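Local structure of protein of unknown function DUF574 (3GIW) at residues Arg80-Ile85 against Glu97-Val102; Ala168-Val173 against Gly181-Leu186; Ser194-Ser199 against Glu237-Val242. The protein is of unknown function but has the Rossmann-like fold of an S-adenosylmethionine-dependent methyltransferase and binds S-adenosyl-L-homocysteine. All coordinates share one frame; numbering follows the deposited sequence. Where two conformers were deposited one is given.

Interaction 1 (Arg80-Ile85 against Glu97-Val102); sequences RQFLDI and EIAQSV
F82, on strand 81-85, and A99, on helix 95-102, form the apolar centre of this contact, which joins the first strand and the helix of a beta-alpha-beta unit completed by strand 107-112. The unit belongs to the Rossmann-like fold of the methyltransferases. With chi1 at -61° the ring of F82 swings to the side of its own backbone N, bringing CE1 to 3.7 Å from CB of A99. The methyl approaches the ring obliquely, and both residues are buried. L73 of helix 55-75 and A163 of strand 163-167 also touch the F82 side chain, so the ring lies between strand and helices on one face of the sheet.

A looser contact lies at the edge of the interface, where CG1 of V102 is 4.5 Å from NH1 of R80. The polar end of R80 is turned to another partner: NH1 is hydrogen-bonded to O of A74, and V102 packs against that same alanine, so the last turn of helix 95-102 and the end of helix 55-75 meet beside the guanidinium.

No hydrogen bond links the two segments. Within the helix, S101 turns its hydroxyl back on the preceding turn, OG donating to O of I98 at 2.6 Å, with the donor tilted 27° from the carbonyl plane.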
ATOM      1  N   ARG A  80      -5.810   7.393 -15.187  1.00 11.98           N
ATOM      2  CA  ARG A  80      -7.195   6.937 -15.126  1.00 12.70           C
ATOM      3  C   ARG A  80      -7.317   5.431 -14.893  1.00 13.19           C
ATOM      4  O   ARG A  80      -8.428   4.898 -14.960  1.00 12.43           O
ATOM      5  CB  ARG A  80      -7.938   7.313 -16.432  1.00 13.70           C
ATOM      6  CG  ARG A  80      -7.950   8.805 -16.733  1.00 13.62           C
ATOM      7  CD  ARG A  80      -8.903   9.537 -15.826  1.00 15.06           C
ATOM      8  NE  ARG A  80      -8.833  10.990 -16.009  1.00 15.71           N
ATOM      9  CZ  ARG A  80      -8.116  11.840 -15.280  1.00 14.80           C
ATOM     10  NH1 ARG A  80      -7.368  11.453 -14.235  1.00 15.02           N
ATOM     11  NH2 ARG A  80      -8.161  13.128 -15.582  1.00 17.16           N
ATOM     12  N   GLN A  81      -6.195   4.755 -14.619  1.00 12.56           N
ATOM     13  CA  GLN A  81      -6.177   3.324 -14.359  1.00 11.28           C
ATOM     14  C   GLN A  81      -5.195   3.020 -13.244  1.00 11.92           C
ATOM     15  O   GLN A  81      -4.056   3.493 -13.259  1.00 11.57           O
ATOM     16  CB  GLN A  81      -5.711   2.573 -15.615  1.00 12.00           C
ATOM     17  CG  GLN A  81      -6.577   2.822 -16.845  1.00 12.77           C
ATOM     18  CD  GLN A  81      -6.274   1.843 -17.943  1.00 11.59           C
ATOM     19  OE1 GLN A  81      -7.147   1.037 -18.337  1.00 12.77           O
ATOM     20  NE2 GLN A  81      -5.023   1.879 -18.445  1.00 11.13           N
ATOM     21  N   PHE A  82      -5.618   2.183 -12.296  1.00 11.81           N
ATOM     22  CA  PHE A  82      -4.815   1.848 -11.122  1.00 12.96           C
ATOM     23  C   PHE A  82      -4.856   0.344 -10.870  1.00 11.61           C
ATOM     24  O   PHE A  82      -5.929  -0.275 -10.965  1.00 12.59           O
ATOM     25  CB  PHE A  82      -5.376   2.578  -9.874  1.00 14.40           C
ATOM     26  CG  PHE A  82      -5.344   4.068  -9.984  1.00 14.18           C
ATOM     27  CD1 PHE A  82      -6.278   4.746 -10.780  1.00 14.13           C
ATOM     28  CD2 PHE A  82      -4.355   4.802  -9.342  1.00 14.94           C
ATOM     29  CE1 PHE A  82      -6.241   6.147 -10.925  1.00 14.62           C
ATOM     30  CE2 PHE A  82      -4.314   6.191  -9.508  1.00 15.11           C
ATOM     31  CZ  PHE A  82      -5.247   6.845 -10.273  1.00 14.37           C
ATOM     32  N   LEU A  83      -3.702  -0.213 -10.509  1.00 11.76           N
ATOM     33  CA  LEU A  83      -3.534  -1.576 -10.070  1.00 12.08           C
ATOM     34  C   LEU A  83      -2.933  -1.541  -8.656  1.00 12.37           C
ATOM     35  O   LEU A  83      -1.771  -1.196  -8.484  1.00 13.09           O
ATOM     36  CB  LEU A  83      -2.621  -2.337 -11.032  1.00 13.27           C
ATOM     37  CG  LEU A  83      -2.337  -3.796 -10.683  1.00 12.73           C
ATOM     38  CD1 LEU A  83      -3.573  -4.636 -10.381  1.00 14.04           C
ATOM     39  CD2 LEU A  83      -1.495  -4.484 -11.799  1.00 14.38           C
ATOM     40  N   ASP A  84      -3.751  -1.915  -7.667  1.00 12.08           N
ATOM     41  CA  ASP A  84      -3.393  -1.790  -6.256  1.00 12.36           C
ATOM     42  C   ASP A  84      -3.081  -3.155  -5.680  1.00 12.69           C
ATOM     43  O   ASP A  84      -3.952  -4.046  -5.591  1.00 13.82           O
ATOM     44  CB  ASP A  84      -4.558  -1.175  -5.498  1.00 13.55           C
ATOM     45  CG  ASP A  84      -4.224  -0.834  -4.038  1.00 16.11           C
ATOM     46  OD1 ASP A  84      -3.136  -0.288  -3.757  1.00 15.00           O
ATOM     47  OD2 ASP A  84      -5.107  -1.069  -3.160  1.00 16.80           O
ATOM     48  N   ILE A  85      -1.824  -3.356  -5.290  1.00 12.21           N
ATOM     49  CA  ILE A  85      -1.322  -4.643  -4.843  1.00 13.03           C
ATOM     50  C   ILE A  85      -1.211  -4.628  -3.316  1.00 13.64           C
ATOM     51  O   ILE A  85      -0.439  -3.851  -2.763  1.00 14.93           O
ATOM     52  CB  ILE A  85       0.076  -4.958  -5.458  1.00 14.40           C
ATOM     53  CG1 ILE A  85       0.028  -4.814  -6.981  1.00 15.55           C
ATOM     54  CG2 ILE A  85       0.588  -6.345  -4.970  1.00 14.54           C
ATOM     55  CD1 ILE A  85      -0.901  -5.727  -7.660  1.00 17.85           C
ATOM     56  N   GLU A  97     -12.515   5.596  -4.947  1.00 13.88           N
ATOM     57  CA  GLU A  97     -13.430   6.691  -4.621  1.00 13.79           C
ATOM     58  C   GLU A  97     -12.697   8.019  -4.833  1.00 15.11           C
ATOM     59  O   GLU A  97     -13.285   8.983  -5.349  1.00 15.63           O
ATOM     60  CB  GLU A  97     -13.963   6.509  -3.194  1.00 15.95           C
ATOM     61  CG  GLU A  97     -14.831   5.265  -3.087  1.00 16.43           C
ATOM     62  CD  GLU A  97     -15.059   4.760  -1.655  1.00 20.26           C
ATOM     63  OE1 GLU A  97     -14.570   5.325  -0.688  1.00 20.52           O
ATOM     64  OE2 GLU A  97     -15.739   3.723  -1.517  1.00 27.23           O
ATOM     65  N   ILE A  98     -11.412   8.053  -4.489  1.00 14.99           N
ATOM     66  CA  ILE A  98     -10.587   9.246  -4.739  1.00 16.83           C
ATOM     67  C   ILE A  98     -10.428   9.458  -6.253  1.00 16.26           C
ATOM     68  O   ILE A  98     -10.682  10.558  -6.768  1.00 16.86           O
ATOM     69  CB  ILE A  98      -9.221   9.140  -4.046  1.00 17.12           C
ATOM     70  CG1 ILE A  98      -9.388   9.160  -2.532  1.00 17.96           C
ATOM     71  CG2 ILE A  98      -8.283  10.287  -4.504  1.00 18.50           C
ATOM     72  CD1 ILE A  98      -8.122   8.718  -1.812  1.00 19.76           C
ATOM     73  N   ALA A  99     -10.026   8.408  -6.973  1.00 15.12           N
ATOM     74  CA  ALA A  99      -9.784   8.518  -8.418  1.00 16.24           C
ATOM     75  C   ALA A  99     -11.064   8.898  -9.153  1.00 16.32           C
ATOM     76  O   ALA A  99     -11.066   9.764 -10.023  1.00 16.15           O
ATOM     77  CB  ALA A  99      -9.233   7.198  -8.960  1.00 15.79           C
ATOM     78  N   GLN A 100     -12.167   8.248  -8.811  1.00 15.87           N
ATOM     79  CA  GLN A 100     -13.440   8.482  -9.517  1.00 16.13           C
ATOM     80  C   GLN A 100     -14.103   9.841  -9.209  1.00 16.86           C
ATOM     81  O   GLN A 100     -14.871  10.364 -10.034  1.00 18.67           O
ATOM     82  CB  GLN A 100     -14.403   7.292  -9.317  1.00 15.69           C
ATOM     83  CG  GLN A 100     -13.951   6.030 -10.111  1.00 14.94           C
ATOM     84  CD  GLN A 100     -14.838   4.814  -9.932  1.00 15.64           C
ATOM     85  OE1 GLN A 100     -15.756   4.811  -9.104  1.00 15.55           O
ATOM     86  NE2 GLN A 100     -14.604   3.800 -10.741  1.00 15.40           N
ATOM     87  N   SER A 101     -13.779  10.414  -8.056  1.00 16.79           N
ATOM     88  CA  SER A 101     -14.198  11.780  -7.743  1.00 19.52           C
ATOM     89  C   SER A 101     -13.488  12.777  -8.655  1.00 19.35           C
ATOM     90  O   SER A 101     -14.035  13.832  -8.972  1.00 21.77           O
ATOM     91  CB  SER A 101     -13.934  12.111  -6.267  1.00 20.44           C
ATOM     92  OG  SER A 101     -12.555  12.236  -5.967  1.00 24.45           O
ATOM     93  N   VAL A 102     -12.273  12.449  -9.084  1.00 19.63           N
ATOM     94  CA  VAL A 102     -11.531  13.323 -10.001  1.00 19.37           C
ATOM     95  C   VAL A 102     -12.002  13.114 -11.438  1.00 19.88           C
ATOM     96  O   VAL A 102     -12.203  14.080 -12.180  1.00 20.30           O
ATOM     97  CB  VAL A 102      -9.993  13.099  -9.907  1.00 18.86           C
ATOM     98  CG1 VAL A 102      -9.268  13.910 -10.994  1.00 18.50           C
ATOM     99  CG2 VAL A 102      -9.475  13.460  -8.521  1.00 19.12           C
TER

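Interaction 2 (Ala168-Val173 against Gly181-Leu186); sequences AIVHFV and GIVRRL
I182 and V183, neighbours on helix 179-187, meet V173 and V170 respectively; V170 is in the short 3-10 turn 170-172 after strand 163-167, and V173 comes directly behind that turn. The contact is wholly apolar and buried, with no hydrogen bond between the segments.

At G181 the helix is already under way: its O accepts the N-H of R185 at 2.9 Å, and its own N makes a weak bond to OD1 of D178. I182 follows with an extended side chain, CD1 anti to CA (chi2 172°), which sends the delta methyl across to V173, and CD1 of I182 is 4.2 Å from CG1 of V173. The same isoleucine also touches L141. One residue on, V183 turns toward the loop as well, and its CG2 faces CG2 of V170 at 4.5 Å, a methyl-to-methyl approach at the limit of contact. V170 is further packed against I200 of strand 195-201 and against F235.

R184 points elsewhere, NH1 bonding to O of F235 and O of E237, and R185 touches P143 and L147. L186, whose N bonds to O of I182 at 3.1 Å, packs on the same two residues of helix 143-147.

The two valines of the loop are brought to one side by the 3-10 turn itself, in which N of V173 donates to O of V170 at 3.0 Å. V173 also comes close to M140, a residue of the S-adenosyl-L-homocysteine site. The arrangement thus joins the loop after the fourth strand of the sheet to helix 179-187, which follows it in the chain, at the C-terminal ends of the parallel strands, where methyltransferases of the Rossmann-like fold bind their cofactor.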
ATOM      1  N   ALA A 168       2.207  -0.164   1.819  1.00 15.90           N
ATOM      2  CA  ALA A 168       2.130  -0.823   3.125  1.00 17.47           C
ATOM      3  C   ALA A 168       2.114  -2.351   2.997  1.00 15.98           C
ATOM      4  O   ALA A 168       1.397  -3.055   3.721  1.00 19.78           O
ATOM      5  CB  ALA A 168       0.911  -0.292   3.942  1.00 19.95           C
ATOM      6  N   ILE A 169       2.901  -2.883   2.055  1.00 14.99           N
ATOM      7  CA  ILE A 169       2.965  -4.339   1.827  0.50 15.89           C
ATOM      8  C   ILE A 169       4.383  -4.905   1.652  1.00 14.48           C
ATOM      9  O   ILE A 169       4.676  -6.025   2.081  1.00 14.40           O
ATOM     10  CB  ILE A 169       2.101  -4.756   0.597  0.50 16.63           C
ATOM     11  CG1 ILE A 169       2.289  -6.254   0.303  0.50 17.20           C
ATOM     12  CG2 ILE A 169       2.462  -3.954  -0.623  0.50 17.31           C
ATOM     13  CD1 ILE A 169       1.211  -6.848  -0.562  0.50 18.44           C
ATOM     14  N   VAL A 170       5.282  -4.151   1.033  1.00 14.30           N
ATOM     15  CA  VAL A 170       6.517  -4.724   0.575  1.00 15.94           C
ATOM     16  C   VAL A 170       7.446  -5.209   1.708  1.00 16.40           C
ATOM     17  O   VAL A 170       8.296  -6.129   1.527  1.00 19.41           O
ATOM     18  CB  VAL A 170       7.224  -3.758  -0.431  1.00 17.52           C
ATOM     19  CG1 VAL A 170       8.078  -2.711   0.286  1.00 15.91           C
ATOM     20  CG2 VAL A 170       8.048  -4.593  -1.416  1.00 18.72           C
ATOM     21  N   HIS A 171       7.312  -4.613   2.883  1.00 15.03           N
ATOM     22  CA  HIS A 171       8.140  -5.029   4.029  0.50 14.76           C
ATOM     23  C   HIS A 171       7.755  -6.423   4.546  1.00 16.51           C
ATOM     24  O   HIS A 171       8.481  -7.001   5.351  1.00 18.75           O
ATOM     25  CB  HIS A 171       8.086  -3.992   5.150  0.50 14.83           C
ATOM     26  CG  HIS A 171       6.798  -3.246   5.200  0.50 15.42           C
ATOM     27  ND1 HIS A 171       6.610  -2.038   4.570  0.50 14.77           N
ATOM     28  CD2 HIS A 171       5.594  -3.603   5.696  0.50 13.10           C
ATOM     29  CE1 HIS A 171       5.367  -1.635   4.767  0.50 14.10           C
ATOM     30  NE2 HIS A 171       4.726  -2.572   5.444  0.50 14.84           N
ATOM     31  N   PHE A 172       6.637  -6.971   4.067  1.00 13.90           N
ATOM     32  CA  PHE A 172       6.277  -8.354   4.353  1.00 14.09           C
ATOM     33  C   PHE A 172       6.834  -9.388   3.349  1.00 14.90           C
ATOM     34  O   PHE A 172       6.659 -10.596   3.521  1.00 15.49           O
ATOM     35  CB  PHE A 172       4.754  -8.519   4.519  1.00 13.88           C
ATOM     36  CG  PHE A 172       4.194  -7.749   5.675  1.00 13.24           C
ATOM     37  CD1 PHE A 172       4.527  -8.123   6.991  1.00 13.72           C
ATOM     38  CD2 PHE A 172       3.353  -6.671   5.453  1.00 15.82           C
ATOM     39  CE1 PHE A 172       4.015  -7.409   8.071  1.00 14.37           C
ATOM     40  CE2 PHE A 172       2.843  -5.935   6.541  1.00 15.56           C
ATOM     41  CZ  PHE A 172       3.171  -6.321   7.826  1.00 14.75           C
ATOM     42  N   VAL A 173       7.507  -8.884   2.315  1.00 16.93           N
ATOM     43  CA  VAL A 173       8.287  -9.680   1.388  1.00 20.00           C
ATOM     44  C   VAL A 173       9.768  -9.565   1.835  1.00 22.44           C
ATOM     45  O   VAL A 173      10.455  -8.506   1.718  1.00 25.94           O
ATOM     46  CB  VAL A 173       8.144  -9.195  -0.076  1.00 18.77           C
ATOM     47  CG1 VAL A 173       8.806 -10.225  -1.039  1.00 18.73           C
ATOM     48  CG2 VAL A 173       6.643  -8.921  -0.479  1.00 19.39           C
ATOM     49  N   GLY A 181      12.512  -7.467  -7.639  1.00 11.96           N
ATOM     50  CA  GLY A 181      12.165  -8.178  -8.869  1.00 11.58           C
ATOM     51  C   GLY A 181      10.684  -8.370  -9.095  1.00 13.46           C
ATOM     52  O   GLY A 181      10.189  -8.236 -10.217  1.00 13.90           O
ATOM     53  N   ILE A 182       9.965  -8.691  -8.040  1.00 12.60           N
ATOM     54  CA  ILE A 182       8.518  -8.900  -8.137  1.00 13.94           C
ATOM     55  C   ILE A 182       7.848  -7.587  -8.535  1.00 13.94           C
ATOM     56  O   ILE A 182       7.023  -7.550  -9.472  1.00 14.66           O
ATOM     57  CB  ILE A 182       7.934  -9.322  -6.799  1.00 15.88           C
ATOM     58  CG1 ILE A 182       8.416 -10.728  -6.481  1.00 17.35           C
ATOM     59  CG2 ILE A 182       6.364  -9.226  -6.791  1.00 17.22           C
ATOM     60  CD1 ILE A 182       8.050 -11.142  -5.080  1.00 19.84           C
ATOM     61  N   VAL A 183       8.184  -6.498  -7.857  1.00 13.84           N
ATOM     62  CA  VAL A 183       7.579  -5.219  -8.200  1.00 15.25           C
ATOM     63  C   VAL A 183       7.878  -4.840  -9.655  1.00 15.46           C
ATOM     64  O   VAL A 183       6.956  -4.415 -10.400  1.00 17.85           O
ATOM     65  CB  VAL A 183       8.026  -4.127  -7.218  1.00 15.71           C
ATOM     66  CG1 VAL A 183       7.686  -2.742  -7.787  1.00 16.84           C
ATOM     67  CG2 VAL A 183       7.407  -4.361  -5.864  1.00 15.39           C
ATOM     68  N   ARG A 184       9.126  -4.995 -10.075  1.00 13.74           N
ATOM     69  CA  ARG A 184       9.496  -4.589 -11.413  1.00 15.39           C
ATOM     70  C   ARG A 184       8.891  -5.543 -12.459  1.00 14.90           C
ATOM     71  O   ARG A 184       8.643  -5.124 -13.585  1.00 15.87           O
ATOM     72  CB  ARG A 184      11.007  -4.353 -11.503  1.00 18.07           C
ATOM     73  CG  ARG A 184      11.393  -3.185 -10.508  1.00 19.67           C
ATOM     74  CD  ARG A 184      10.692  -1.825 -10.842  1.00 20.82           C
ATOM     75  NE  ARG A 184      11.227  -1.371 -12.135  1.00 20.52           N
ATOM     76  CZ  ARG A 184      12.219  -0.508 -12.289  1.00 20.58           C
ATOM     77  NH1 ARG A 184      12.743   0.098 -11.248  1.00 19.37           N
ATOM     78  NH2 ARG A 184      12.659  -0.224 -13.517  1.00 21.90           N
ATOM     79  N   ARG A 185       8.630  -6.796 -12.120  1.00 13.95           N
ATOM     80  CA  ARG A 185       7.910  -7.708 -13.022  1.00 12.80           C
ATOM     81  C   ARG A 185       6.456  -7.268 -13.241  1.00 13.44           C
ATOM     82  O   ARG A 185       5.932  -7.355 -14.349  1.00 12.87           O
ATOM     83  CB  ARG A 185       7.943  -9.132 -12.478  1.00 12.87           C
ATOM     84  CG  ARG A 185       7.217 -10.166 -13.293  1.00 13.90           C
ATOM     85  CD  ARG A 185       7.768 -10.255 -14.748  1.00 15.63           C
ATOM     86  NE  ARG A 185       6.946 -11.152 -15.558  1.00 16.97           N
ATOM     87  CZ  ARG A 185       5.883 -10.775 -16.269  1.00 18.08           C
ATOM     88  NH1 ARG A 185       5.527  -9.515 -16.320  1.00 18.30           N
ATOM     89  NH2 ARG A 185       5.179 -11.678 -16.966  1.00 20.13           N
ATOM     90  N   LEU A 186       5.808  -6.770 -12.200  1.00 13.08           N
ATOM     91  CA  LEU A 186       4.478  -6.181 -12.354  1.00 13.59           C
ATOM     92  C   LEU A 186       4.452  -4.903 -13.177  1.00 14.66           C
ATOM     93  O   LEU A 186       3.446  -4.616 -13.857  1.00 15.94           O
ATOM     94  CB  LEU A 186       3.826  -5.912 -10.981  1.00 14.66           C
ATOM     95  CG  LEU A 186       3.525  -7.167 -10.166  1.00 14.91           C
ATOM     96  CD1 LEU A 186       3.269  -6.829  -8.680  1.00 17.63           C
ATOM     97  CD2 LEU A 186       2.353  -7.910 -10.779  1.00 16.34           C
TER

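Interaction 3 (Ser194-Ser199 against Glu237-Val242); sequences SYLAMS and EGLELV
L196 on strand 195-201 meets L239, just ahead of strand 240-248, across an intervening strand: 269-275 runs between them, antiparallel to both. This is the end of the mixed seven-stranded sheet, strand order 3-2-1-4-5-7-6, characteristic of Rossmann-like methyltransferases. The spacing explains why the contact is made by side chains alone, without hydrogen bonds between the segments: the nearest backbones, those of L196 and L239, stay 8.5 Å apart from CA to CA.

The leucine pair lies on one face of the sheet. With its delta carbon CD1 fully extended from CA (chi2 -179°), L239 reaches over A274 of the middle strand and places that methyl 3.8 Å from CD2 of L196 and 4.0 Å from CB of L196. The two side chains cross at about a right angle, and the one methyl of L239 meets L196 at its base and at one branch. R184 and L187 of helix 179-187 touch L239 and V183 touches L196, so that helix packs on both leucines.

The second apolar contact belongs to Y195, whose side chain leaves the strand on the other face from L196. Its CG is beside the backbone N (chi1 -75°), and the ring lies over the middle strand, touching V273 and R275, with A77 and I79 of the loop before strand 81-85 also in contact. V242 meets the ring at its edge rather than over a face: CG2, near the ring plane, stands 4.1 Å from CE2 of Y195.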
ATOM      1  N   SER A 194       3.205   5.200 -17.425  1.00 11.12           N
ATOM      2  CA  SER A 194       2.709   4.549 -16.214  1.00 12.06           C
ATOM      3  C   SER A 194       3.520   5.043 -15.006  1.00 11.94           C
ATOM      4  O   SER A 194       4.564   5.725 -15.162  1.00 12.02           O
ATOM      5  CB  SER A 194       2.800   3.025 -16.350  1.00 12.18           C
ATOM      6  OG  SER A 194       1.903   2.561 -17.356  1.00 11.21           O
ATOM      7  N   TYR A 195       3.014   4.736 -13.806  1.00 11.65           N
ATOM      8  CA  TYR A 195       3.660   5.139 -12.547  1.00 11.27           C
ATOM      9  C   TYR A 195       3.780   3.970 -11.574  1.00 12.04           C
ATOM     10  O   TYR A 195       3.011   2.995 -11.618  1.00 12.79           O
ATOM     11  CB  TYR A 195       2.883   6.281 -11.868  1.00 12.24           C
ATOM     12  CG  TYR A 195       3.061   7.650 -12.518  1.00 13.27           C
ATOM     13  CD1 TYR A 195       2.388   7.990 -13.701  1.00 13.49           C
ATOM     14  CD2 TYR A 195       3.868   8.616 -11.927  1.00 12.62           C
ATOM     15  CE1 TYR A 195       2.521   9.238 -14.267  1.00 13.46           C
ATOM     16  CE2 TYR A 195       4.020   9.866 -12.501  1.00 12.78           C
ATOM     17  CZ  TYR A 195       3.354  10.164 -13.683  1.00 12.15           C
ATOM     18  OH  TYR A 195       3.469  11.415 -14.291  1.00 15.37           O
ATOM     19  N   LEU A 196       4.757   4.083 -10.681  1.00 11.47           N
ATOM     20  CA  LEU A 196       4.926   3.220  -9.504  1.00 11.28           C
ATOM     21  C   LEU A 196       4.825   4.131  -8.290  1.00 11.78           C
ATOM     22  O   LEU A 196       5.526   5.130  -8.212  1.00 12.22           O
ATOM     23  CB  LEU A 196       6.283   2.528  -9.551  1.00 12.57           C
ATOM     24  CG  LEU A 196       6.624   1.683  -8.308  1.00 12.29           C
ATOM     25  CD1 LEU A 196       5.661   0.510  -8.076  1.00 12.58           C
ATOM     26  CD2 LEU A 196       8.079   1.152  -8.408  1.00 14.45           C
ATOM     27  N   ALA A 197       3.967   3.762  -7.344  1.00 11.33           N
ATOM     28  CA  ALA A 197       3.806   4.472  -6.054  1.00 11.70           C
ATOM     29  C   ALA A 197       3.969   3.422  -4.954  1.00 11.06           C
ATOM     30  O   ALA A 197       3.270   2.397  -4.972  1.00 12.10           O
ATOM     31  CB  ALA A 197       2.446   5.152  -5.925  1.00 11.96           C
HETATM   32  N   MSE A 198       4.831   3.704  -3.989  1.00 10.70           N
HETATM   33  CA  MSE A 198       5.078   2.786  -2.897  1.00 11.50           C
HETATM   34  C   MSE A 198       5.235   3.490  -1.561  1.00 11.95           C
HETATM   35  O   MSE A 198       5.736   4.588  -1.455  1.00 11.97           O
HETATM   36  CB  MSE A 198       6.370   1.982  -3.123  1.00 12.86           C
HETATM   37  CG  MSE A 198       6.434   1.224  -4.466  1.00 11.71           C
HETATM   38 SE   MSE A 198       8.036   0.107  -4.554  0.75 12.28          SE
HETATM   39  CE  MSE A 198       7.561  -1.162  -3.181  1.00 14.94           C
ATOM     40  N   SER A 199       4.875   2.777  -0.497  1.00 11.55           N
ATOM     41  CA  SER A 199       5.363   3.106   0.856  1.00 12.34           C
ATOM     42  C   SER A 199       6.173   1.906   1.347  1.00 11.58           C
ATOM     43  O   SER A 199       5.732   0.729   1.211  1.00 13.24           O
ATOM     44  CB  SER A 199       4.265   3.521   1.813  1.00 12.43           C
ATOM     45  OG  SER A 199       3.360   2.486   2.063  1.00 13.69           O
ATOM     46  N   GLU A 237      14.998   2.515  -9.577  1.00 15.85           N
ATOM     47  CA  GLU A 237      16.067   2.620 -10.593  1.00 17.87           C
ATOM     48  C   GLU A 237      15.513   2.550 -12.006  1.00 18.47           C
ATOM     49  O   GLU A 237      14.702   1.701 -12.312  1.00 18.93           O
ATOM     50  CB  GLU A 237      17.125   1.539 -10.384  1.00 21.60           C
ATOM     51  CG  GLU A 237      17.996   1.784  -9.167  1.00 25.53           C
ATOM     52  CD  GLU A 237      18.972   2.964  -9.313  1.00 29.02           C
ATOM     53  OE1 GLU A 237      19.367   3.282 -10.460  1.00 32.83           O
ATOM     54  OE2 GLU A 237      19.378   3.554  -8.272  1.00 32.41           O
ATOM     55  N   GLY A 238      15.937   3.473 -12.866  1.00 17.77           N
ATOM     56  CA  GLY A 238      15.401   3.524 -14.222  1.00 18.32           C
ATOM     57  C   GLY A 238      14.075   4.247 -14.368  1.00 17.44           C
ATOM     58  O   GLY A 238      13.589   4.400 -15.480  1.00 18.80           O
ATOM     59  N   LEU A 239      13.453   4.634 -13.252  1.00 15.47           N
ATOM     60  CA  LEU A 239      12.214   5.424 -13.229  1.00 14.80           C
ATOM     61  C   LEU A 239      12.486   6.879 -12.877  1.00 15.78           C
ATOM     62  O   LEU A 239      13.552   7.215 -12.337  1.00 18.01           O
ATOM     63  CB  LEU A 239      11.209   4.822 -12.218  1.00 14.20           C
ATOM     64  CG  LEU A 239      10.916   3.337 -12.369  1.00 14.43           C
ATOM     65  CD1 LEU A 239       9.893   2.818 -11.337  1.00 15.12           C
ATOM     66  CD2 LEU A 239      10.432   3.034 -13.777  1.00 15.45           C
ATOM     67  N   GLU A 240      11.521   7.742 -13.156  1.00 13.82           N
ATOM     68  CA  GLU A 240      11.678   9.178 -12.953  1.00 15.43           C
ATOM     69  C   GLU A 240      10.877   9.618 -11.723  1.00 13.72           C
ATOM     70  O   GLU A 240       9.669   9.753 -11.761  1.00 12.74           O
ATOM     71  CB  GLU A 240      11.257   9.947 -14.221  1.00 17.70           C
ATOM     72  CG  GLU A 240      12.122   9.542 -15.455  1.00 20.30           C
ATOM     73  CD  GLU A 240      11.910  10.374 -16.727  1.00 22.15           C
ATOM     74  OE1 GLU A 240      10.875  11.044 -16.836  1.00 24.53           O
ATOM     75  OE2 GLU A 240      12.804  10.356 -17.602  1.00 25.88           O
ATOM     76  N   LEU A 241      11.578   9.840 -10.622  1.00 13.68           N
ATOM     77  CA  LEU A 241      10.911  10.207  -9.369  1.00 13.67           C
ATOM     78  C   LEU A 241      10.229  11.550  -9.450  1.00 14.11           C
ATOM     79  O   LEU A 241      10.812  12.531  -9.949  1.00 14.07           O
ATOM     80  CB  LEU A 241      11.887  10.227  -8.169  1.00 13.36           C
ATOM     81  CG  LEU A 241      12.262   8.857  -7.598  1.00 13.96           C
ATOM     82  CD1 LEU A 241      13.615   8.906  -6.842  1.00 15.79           C
ATOM     83  CD2 LEU A 241      11.178   8.281  -6.708  1.00 15.19           C
ATOM     84  N   VAL A 242       9.001  11.614  -8.951  1.00 14.24           N
ATOM     85  CA  VAL A 242       8.311  12.871  -8.713  1.00 13.89           C
ATOM     86  C   VAL A 242       8.945  13.560  -7.490  1.00 13.66           C
ATOM     87  O   VAL A 242       9.174  12.906  -6.459  1.00 14.69           O
ATOM     88  CB  VAL A 242       6.794  12.626  -8.463  1.00 14.85           C
ATOM     89  CG1 VAL A 242       6.038  13.941  -8.148  1.00 15.51           C
ATOM     90  CG2 VAL A 242       6.170  11.913  -9.683  1.00 15.41           C
TER

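All three contacts belong to one Rossmann-like domain. Interactions 2 and 3 are joined most closely, with centres 13 Å apart, and V183 CG1 lies 3.8 Å from L196 CD1. A probable hydrogen bond links R184 NH1 to E237 O at 2.7 Å. A second probable bond, 2.9 Å from A168 N to S199 OG, ties the loop to strand 195-201; S199 OG also bonds to N62 of the S-adenosyl-L-homocysteine site. Interaction 1 touches interaction 2 through I85 CG1 and L186 CD1, 4.2 Å apart, but stays about 7 Å from interaction 3 at the nearest atoms. Interaction 2 lies closest to the site, V173 being about 4 Å from M140 between side chains.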